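Local structure of quinone oxidoreductase (Thermus thermophilus, 1IZ0) at residues S110-Q122 / L240-L253. The protein probably reduces quinones with NADPH, a cofactor it binds, as a member of the medium-chain dehydrogenase/reductase superfamily. Residues are numbered along the deposited sequence; the frame is centred on the assembly and turned at random.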
ATOM      1  N   SER A 110       1.772  -0.838   1.891  1.00 16.38           N
ATOM      2  CA  SER A 110       1.670  -1.821   0.808  1.00 17.79           C
ATOM      3  C   SER A 110       1.693  -3.276   1.261  1.00 18.74           C
ATOM      4  O   SER A 110       0.792  -4.055   0.932  1.00 19.35           O
ATOM      5  CB  SER A 110       2.793  -1.600  -0.214  1.00 19.13           C
ATOM      6  OG  SER A 110       2.812  -0.255  -0.669  1.00 20.80           O
ATOM      7  N   PHE A 111       2.717  -3.650   2.018  1.00 14.97           N
ATOM      8  CA  PHE A 111       2.838  -5.026   2.467  1.00 16.36           C
ATOM      9  C   PHE A 111       1.798  -5.463   3.480  1.00 17.47           C
ATOM     10  O   PHE A 111       1.336  -6.610   3.442  1.00 20.74           O
ATOM     11  CB  PHE A 111       4.259  -5.267   2.977  1.00 14.63           C
ATOM     12  CG  PHE A 111       5.272  -5.274   1.875  1.00 16.80           C
ATOM     13  CD1 PHE A 111       5.781  -6.472   1.386  1.00 15.25           C
ATOM     14  CD2 PHE A 111       5.641  -4.083   1.252  1.00 15.97           C
ATOM     15  CE1 PHE A 111       6.635  -6.486   0.287  1.00 16.27           C
ATOM     16  CE2 PHE A 111       6.491  -4.083   0.154  1.00 16.33           C
ATOM     17  CZ  PHE A 111       6.989  -5.287  -0.333  1.00 18.20           C
ATOM     18  N   LEU A 112       1.421  -4.570   4.385  1.00 16.40           N
ATOM     19  CA  LEU A 112       0.401  -4.912   5.363  1.00 16.66           C
ATOM     20  C   LEU A 112      -0.929  -5.087   4.638  1.00 17.04           C
ATOM     21  O   LEU A 112      -1.706  -5.993   4.946  1.00 16.67           O
ATOM     22  CB  LEU A 112       0.294  -3.818   6.430  1.00 15.59           C
ATOM     23  CG  LEU A 112       1.357  -3.951   7.526  1.00 15.94           C
ATOM     24  CD1 LEU A 112       1.290  -2.770   8.494  1.00 14.83           C
ATOM     25  CD2 LEU A 112       1.130  -5.267   8.266  1.00 14.72           C
ATOM     26  N   THR A 113      -1.180  -4.221   3.661  1.00 18.40           N
ATOM     27  CA  THR A 113      -2.407  -4.291   2.875  1.00 18.59           C
ATOM     28  C   THR A 113      -2.491  -5.586   2.076  1.00 19.14           C
ATOM     29  O   THR A 113      -3.528  -6.249   2.057  1.00 21.71           O
ATOM     30  CB  THR A 113      -2.504  -3.115   1.882  1.00 17.23           C
ATOM     31  OG1 THR A 113      -2.687  -1.891   2.608  1.00 16.99           O
ATOM     32  CG2 THR A 113      -3.666  -3.328   0.921  1.00 14.94           C
ATOM     33  N   ALA A 114      -1.397  -5.942   1.411  1.00 17.41           N
ATOM     34  CA  ALA A 114      -1.373  -7.156   0.604  1.00 19.06           C
ATOM     35  C   ALA A 114      -1.547  -8.408   1.451  1.00 18.08           C
ATOM     36  O   ALA A 114      -2.358  -9.275   1.132  1.00 18.01           O
ATOM     37  CB  ALA A 114      -0.057  -7.245  -0.185  1.00 19.08           C
ATOM     38  N   TYR A 115      -0.774  -8.508   2.524  1.00 17.11           N
ATOM     39  CA  TYR A 115      -0.850  -9.676   3.389  1.00 17.53           C
ATOM     40  C   TYR A 115      -2.208  -9.805   4.075  1.00 18.04           C
ATOM     41  O   TYR A 115      -2.827 -10.869   4.036  1.00 16.78           O
ATOM     42  CB  TYR A 115       0.260  -9.634   4.449  1.00 18.44           C
ATOM     43  CG  TYR A 115       0.199 -10.789   5.426  1.00 18.73           C
ATOM     44  CD1 TYR A 115      -0.546 -10.694   6.600  1.00 20.38           C
ATOM     45  CD2 TYR A 115       0.842 -12.000   5.148  1.00 19.74           C
ATOM     46  CE1 TYR A 115      -0.653 -11.778   7.475  1.00 21.57           C
ATOM     47  CE2 TYR A 115       0.741 -13.090   6.013  1.00 20.10           C
ATOM     48  CZ  TYR A 115      -0.008 -12.970   7.171  1.00 21.70           C
ATOM     49  OH  TYR A 115      -0.133 -14.044   8.017  1.00 23.53           O
ATOM     50  N   LEU A 116      -2.677  -8.727   4.699  1.00 17.58           N
ATOM     51  CA  LEU A 116      -3.962  -8.784   5.389  1.00 19.02           C
ATOM     52  C   LEU A 116      -5.119  -9.017   4.420  1.00 20.25           C
ATOM     53  O   LEU A 116      -6.140  -9.606   4.785  1.00 20.83           O
ATOM     54  CB  LEU A 116      -4.189  -7.506   6.204  1.00 14.31           C
ATOM     55  CG  LEU A 116      -3.289  -7.408   7.443  1.00 18.40           C
ATOM     56  CD1 LEU A 116      -3.365  -6.018   8.054  1.00 18.29           C
ATOM     57  CD2 LEU A 116      -3.707  -8.471   8.456  1.00 13.89           C
ATOM     58  N   ALA A 117      -4.960  -8.559   3.186  1.00 21.40           N
ATOM     59  CA  ALA A 117      -6.006  -8.750   2.189  1.00 23.00           C
ATOM     60  C   ALA A 117      -6.051 -10.234   1.811  1.00 23.37           C
ATOM     61  O   ALA A 117      -7.120 -10.847   1.780  1.00 23.43           O
ATOM     62  CB  ALA A 117      -5.724  -7.892   0.954  1.00 22.68           C
ATOM     63  N   LEU A 118      -4.886 -10.811   1.532  1.00 21.74           N
ATOM     64  CA  LEU A 118      -4.823 -12.220   1.164  1.00 21.23           C
ATOM     65  C   LEU A 118      -5.175 -13.094   2.365  1.00 21.56           C
ATOM     66  O   LEU A 118      -5.917 -14.082   2.240  1.00 18.69           O
ATOM     67  CB  LEU A 118      -3.424 -12.562   0.630  1.00 20.63           C
ATOM     68  CG  LEU A 118      -3.085 -11.942  -0.737  1.00 20.18           C
ATOM     69  CD1 LEU A 118      -1.576 -11.881  -0.934  1.00 19.15           C
ATOM     70  CD2 LEU A 118      -3.752 -12.753  -1.848  1.00 18.91           C
ATOM     71  N   LYS A 119      -4.656 -12.726   3.534  1.00 21.61           N
ATOM     72  CA  LYS A 119      -4.932 -13.495   4.740  1.00 23.71           C
ATOM     73  C   LYS A 119      -6.437 -13.529   4.992  1.00 24.60           C
ATOM     74  O   LYS A 119      -6.982 -14.568   5.352  1.00 26.55           O
ATOM     75  CB  LYS A 119      -4.207 -12.884   5.940  1.00 24.94           C
ATOM     76  N   ARG A 120      -7.118 -12.405   4.789  1.00 24.98           N
ATOM     77  CA  ARG A 120      -8.559 -12.387   5.017  1.00 26.60           C
ATOM     78  C   ARG A 120      -9.342 -13.188   3.981  1.00 24.71           C
ATOM     79  O   ARG A 120     -10.410 -13.720   4.287  1.00 25.00           O
ATOM     80  CB  ARG A 120      -9.116 -10.963   5.049  1.00 27.45           C
ATOM     81  CG  ARG A 120     -10.575 -10.965   5.527  1.00 33.06           C
ATOM     82  CD  ARG A 120     -11.256  -9.637   5.362  1.00 32.65           C
ATOM     83  NE  ARG A 120     -10.590  -8.598   6.129  1.00 34.84           N
ATOM     84  CZ  ARG A 120     -10.833  -7.302   5.979  1.00 36.45           C
ATOM     85  NH1 ARG A 120     -11.730  -6.899   5.088  1.00 35.23           N
ATOM     86  NH2 ARG A 120     -10.170  -6.414   6.706  1.00 38.52           N
ATOM     87  N   ALA A 121      -8.837 -13.255   2.753  1.00 23.87           N
ATOM     88  CA  ALA A 121      -9.514 -14.029   1.714  1.00 22.65           C
ATOM     89  C   ALA A 121      -9.082 -15.495   1.831  1.00 23.56           C
ATOM     90  O   ALA A 121      -9.341 -16.308   0.943  1.00 24.73           O
ATOM     91  CB  ALA A 121      -9.168 -13.481   0.337  1.00 20.82           C
ATOM     92  N   GLN A 122      -8.421 -15.823   2.938  1.00 25.40           N
ATOM     93  CA  GLN A 122      -7.947 -17.180   3.188  1.00 26.64           C
ATOM     94  C   GLN A 122      -7.205 -17.784   1.988  1.00 26.76           C
ATOM     95  O   GLN A 122      -7.514 -18.890   1.544  1.00 27.11           O
ATOM     96  CB  GLN A 122      -9.127 -18.076   3.579  1.00 28.89           C
ATOM     97  CG  GLN A 122      -9.849 -17.625   4.845  1.00 33.22           C
ATOM     98  CD  GLN A 122     -11.097 -18.451   5.128  1.00 36.00           C
ATOM     99  OE1 GLN A 122     -11.025 -19.667   5.314  1.00 38.57           O
ATOM    100  NE2 GLN A 122     -12.248 -17.791   5.163  1.00 35.09           N
ATOM    101  N   LEU A 240     -15.078  -9.127  -0.683  1.00 25.44           N
ATOM    102  CA  LEU A 240     -14.659  -8.639   0.620  1.00 26.89           C
ATOM    103  C   LEU A 240     -14.173  -7.203   0.522  1.00 26.41           C
ATOM    104  O   LEU A 240     -13.240  -6.912  -0.223  1.00 28.36           O
ATOM    105  CB  LEU A 240     -13.539  -9.521   1.180  1.00 26.48           C
ATOM    106  CG  LEU A 240     -13.815 -11.029   1.236  1.00 30.37           C
ATOM    107  CD1 LEU A 240     -13.749 -11.614  -0.161  1.00 29.02           C
ATOM    108  CD2 LEU A 240     -12.774 -11.710   2.119  1.00 33.19           C
ATOM    109  N   GLY A 241     -14.822  -6.308   1.260  1.00 24.97           N
ATOM    110  CA  GLY A 241     -14.415  -4.917   1.249  1.00 22.31           C
ATOM    111  C   GLY A 241     -13.216  -4.858   2.161  1.00 22.54           C
ATOM    112  O   GLY A 241     -13.172  -5.562   3.174  1.00 21.43           O
ATOM    113  N   PHE A 242     -12.240  -4.029   1.823  1.00 21.86           N
ATOM    114  CA  PHE A 242     -11.040  -3.949   2.640  1.00 22.19           C
ATOM    115  C   PHE A 242     -10.571  -2.525   2.909  1.00 21.81           C
ATOM    116  O   PHE A 242     -10.531  -1.694   2.010  1.00 23.25           O
ATOM    117  CB  PHE A 242      -9.917  -4.752   1.964  1.00 22.10           C
ATOM    118  CG  PHE A 242      -8.632  -4.780   2.741  1.00 20.77           C
ATOM    119  CD1 PHE A 242      -7.768  -3.693   2.721  1.00 19.63           C
ATOM    120  CD2 PHE A 242      -8.314  -5.877   3.534  1.00 20.12           C
ATOM    121  CE1 PHE A 242      -6.607  -3.696   3.483  1.00 23.02           C
ATOM    122  CE2 PHE A 242      -7.157  -5.891   4.304  1.00 19.90           C
ATOM    123  CZ  PHE A 242      -6.303  -4.801   4.281  1.00 22.57           C
ATOM    124  N   TRP A 243     -10.222  -2.257   4.161  1.00 22.25           N
ATOM    125  CA  TRP A 243      -9.705  -0.953   4.566  1.00 22.12           C
ATOM    126  C   TRP A 243      -8.723  -1.202   5.708  1.00 22.14           C
ATOM    127  O   TRP A 243      -9.105  -1.651   6.789  1.00 19.78           O
ATOM    128  CB  TRP A 243     -10.835  -0.020   5.010  1.00 21.62           C
ATOM    129  CG  TRP A 243     -10.337   1.361   5.306  1.00 23.86           C
ATOM    130  CD1 TRP A 243      -9.258   1.977   4.736  1.00 22.08           C
ATOM    131  CD2 TRP A 243     -10.889   2.299   6.240  1.00 23.15           C
ATOM    132  NE1 TRP A 243      -9.101   3.237   5.260  1.00 23.50           N
ATOM    133  CE2 TRP A 243     -10.088   3.461   6.184  1.00 24.13           C
ATOM    134  CE3 TRP A 243     -11.980   2.269   7.121  1.00 24.65           C
ATOM    135  CZ2 TRP A 243     -10.341   4.586   6.976  1.00 22.70           C
ATOM    136  CZ3 TRP A 243     -12.233   3.391   7.913  1.00 24.32           C
ATOM    137  CH2 TRP A 243     -11.413   4.535   7.832  1.00 25.27           C
ATOM    138  N   LEU A 244      -7.451  -0.915   5.446  1.00 23.43           N
ATOM    139  CA  LEU A 244      -6.363  -1.139   6.399  1.00 24.86           C
ATOM    140  C   LEU A 244      -6.467  -0.473   7.778  1.00 25.47           C
ATOM    141  O   LEU A 244      -6.313  -1.136   8.809  1.00 23.14           O
ATOM    142  CB  LEU A 244      -5.039  -0.743   5.725  1.00 25.65           C
ATOM    143  CG  LEU A 244      -3.648  -1.148   6.236  1.00 24.84           C
ATOM    144  CD1 LEU A 244      -3.149  -0.118   7.209  1.00 31.03           C
ATOM    145  CD2 LEU A 244      -3.679  -2.535   6.858  1.00 26.20           C
ATOM    146  N   THR A 245      -6.737   0.828   7.791  1.00 26.87           N
ATOM    147  CA  THR A 245      -6.808   1.600   9.028  1.00 27.49           C
ATOM    148  C   THR A 245      -7.446   0.918  10.240  1.00 27.49           C
ATOM    149  O   THR A 245      -6.774   0.708  11.249  1.00 28.04           O
ATOM    150  CB  THR A 245      -7.487   2.963   8.770  1.00 29.97           C
ATOM    151  OG1 THR A 245      -6.722   3.689   7.795  1.00 31.39           O
ATOM    152  CG2 THR A 245      -7.562   3.785  10.050  1.00 27.88           C
ATOM    153  N   PRO A 246      -8.738   0.557  10.162  1.00 27.61           N
ATOM    154  CA  PRO A 246      -9.376  -0.098  11.311  1.00 27.73           C
ATOM    155  C   PRO A 246      -8.645  -1.355  11.780  1.00 28.84           C
ATOM    156  O   PRO A 246      -8.615  -1.655  12.972  1.00 30.30           O
ATOM    157  CB  PRO A 246     -10.777  -0.429  10.798  1.00 26.13           C
ATOM    158  CG  PRO A 246     -11.007   0.594   9.733  1.00 28.93           C
ATOM    159  CD  PRO A 246      -9.679   0.667   9.035  1.00 26.72           C
ATOM    160  N   LEU A 247      -8.059  -2.089  10.840  1.00 29.91           N
ATOM    161  CA  LEU A 247      -7.350  -3.315  11.177  1.00 31.08           C
ATOM    162  C   LEU A 247      -6.131  -3.087  12.075  1.00 33.27           C
ATOM    163  O   LEU A 247      -5.783  -3.949  12.887  1.00 33.75           O
ATOM    164  CB  LEU A 247      -6.937  -4.043   9.890  1.00 29.58           C
ATOM    165  CG  LEU A 247      -8.096  -4.354   8.933  1.00 28.86           C
ATOM    166  CD1 LEU A 247      -7.572  -4.974   7.653  1.00 28.22           C
ATOM    167  CD2 LEU A 247      -9.093  -5.291   9.612  1.00 28.43           C
ATOM    168  N   LEU A 248      -5.481  -1.935  11.937  1.00 34.75           N
ATOM    169  CA  LEU A 248      -4.306  -1.628  12.752  1.00 37.64           C
ATOM    170  C   LEU A 248      -4.593  -1.673  14.248  1.00 39.05           C
ATOM    171  O   LEU A 248      -3.681  -1.856  15.051  1.00 39.78           O
ATOM    172  CB  LEU A 248      -3.752  -0.243  12.405  1.00 36.49           C
ATOM    173  CG  LEU A 248      -2.870  -0.075  11.165  1.00 37.84           C
ATOM    174  CD1 LEU A 248      -2.704  -1.393  10.418  1.00 37.05           C
ATOM    175  CD2 LEU A 248      -3.485   0.991  10.280  1.00 38.20           C
ATOM    176  N   ARG A 249      -5.857  -1.502  14.618  1.00 41.10           N
ATOM    177  CA  ARG A 249      -6.255  -1.512  16.021  1.00 43.32           C
ATOM    178  C   ARG A 249      -6.358  -2.917  16.601  1.00 44.33           C
ATOM    179  O   ARG A 249      -6.580  -3.076  17.800  1.00 45.21           O
ATOM    180  CB  ARG A 249      -7.607  -0.821  16.198  1.00 45.15           C
ATOM    181  CG  ARG A 249      -7.634   0.666  15.886  1.00 47.93           C
ATOM    182  CD  ARG A 249      -9.016   1.212  16.222  1.00 51.81           C
ATOM    183  NE  ARG A 249      -9.359   0.947  17.622  1.00 54.90           N
ATOM    184  CZ  ARG A 249     -10.543   0.504  18.045  1.00 55.55           C
ATOM    185  NH1 ARG A 249     -11.520   0.267  17.179  1.00 55.62           N
ATOM    186  NH2 ARG A 249     -10.751   0.296  19.341  1.00 55.36           N
ATOM    187  N   GLU A 250      -6.202  -3.930  15.758  1.00 44.55           N
ATOM    188  CA  GLU A 250      -6.305  -5.315  16.205  1.00 45.19           C
ATOM    189  C   GLU A 250      -4.944  -5.972  16.431  1.00 44.74           C
ATOM    190  O   GLU A 250      -4.394  -6.616  15.535  1.00 43.92           O
ATOM    191  CB  GLU A 250      -7.109  -6.117  15.187  1.00 46.12           C
ATOM    192  CG  GLU A 250      -8.452  -5.492  14.870  1.00 49.26           C
ATOM    193  CD  GLU A 250      -9.197  -6.245  13.789  1.00 52.80           C
ATOM    194  OE1 GLU A 250     -10.295  -5.796  13.392  1.00 53.46           O
ATOM    195  OE2 GLU A 250      -8.680  -7.290  13.336  1.00 55.10           O
ATOM    196  N   GLY A 251      -4.420  -5.810  17.644  1.00 43.87           N
ATOM    197  CA  GLY A 251      -3.126  -6.364  18.001  1.00 42.66           C
ATOM    198  C   GLY A 251      -2.841  -7.764  17.500  1.00 42.17           C
ATOM    199  O   GLY A 251      -1.743  -8.043  17.020  1.00 43.20           O
ATOM    200  N   ALA A 252      -3.822  -8.650  17.611  1.00 41.23           N
ATOM    201  CA  ALA A 252      -3.653 -10.030  17.168  1.00 40.28           C
ATOM    202  C   ALA A 252      -3.326 -10.127  15.678  1.00 38.54           C
ATOM    203  O   ALA A 252      -2.380 -10.817  15.292  1.00 36.49           O
ATOM    204  CB  ALA A 252      -4.913 -10.833  17.481  1.00 40.85           C
ATOM    205  N   LEU A 253      -4.120  -9.450  14.847  1.00 37.32           N
ATOM    206  CA  LEU A 253      -3.903  -9.461  13.401  1.00 36.55           C
ATOM    207  C   LEU A 253      -2.523  -8.937  13.064  1.00 34.62           C
ATOM    208  O   LEU A 253      -1.745  -9.604  12.387  1.00 33.67           O
ATOM    209  CB  LEU A 253      -4.931  -8.589  12.677  1.00 39.22           C
ATOM    210  CG  LEU A 253      -6.263  -9.192  12.233  1.00 42.07           C
ATOM    211  CD1 LEU A 253      -6.921  -8.219  11.259  1.00 42.22           C
ATOM    212  CD2 LEU A 253      -6.050 -10.542  11.556  1.00 40.94           C
TER
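Phe242 presses the CE2–CZ end of its ring against the backbone of helix 108-120, with CE2 3.6 Å from Ala117 N and CZ 3.8 Å from Thr113 O. Its CG stands anti to the backbone N (chi1 -178°), which carries the ring off the segment just past strand 238-241 and onto the helix. Ala117 CB sits over one ring face near the rim, while Leu116 CB comes in at the edge, in the ring plane. Arg120 then reaches across from the last helical turn: its chain runs out extended, bends at chi3 (-61°), and sets the guanidinium obliquely beside the phenyl ring, the planes 29° apart. Phe242 CD2 lies over one guanidinium face, 3.8 Å from Arg120 CZ; at the guanidinium edge, NH1 approaches Gly241 O at 2.7 Å. Leu247 sits at the same group's edge, its CD1 only 3.1 Å from Arg120 NH2, a tight approach. With an alanine at Arg120, Phe242 CD2 would probably lose the guanidinium it packs against, and Gly241 O the charged group nearby. Nearer the backbone, CG and CD of Arg120 slide past Leu240 in the opposite direction, and Leu240 CD2 packs 4.0 Å from Ala121 CA.

Farther up the helix, Leu116 CD1 meets Leu244 CD2 at 3.7 Å, the two side chains crossing at about a right angle. Thr113 OG1 lies 3.8 Å from Leu244 CG, while the hydroxyl is hydrogen-bonded to Val109 O within the helix. Helix 108-120 is thus joined to the edge strand of the six-stranded parallel Rossmann sheet and to the chain leading out of it. Phe242 and Leu244 are both NADPH-binding residues, and the chemistry here is consistent with a mainly apolar seat for them, closed on one flank by a single arginine.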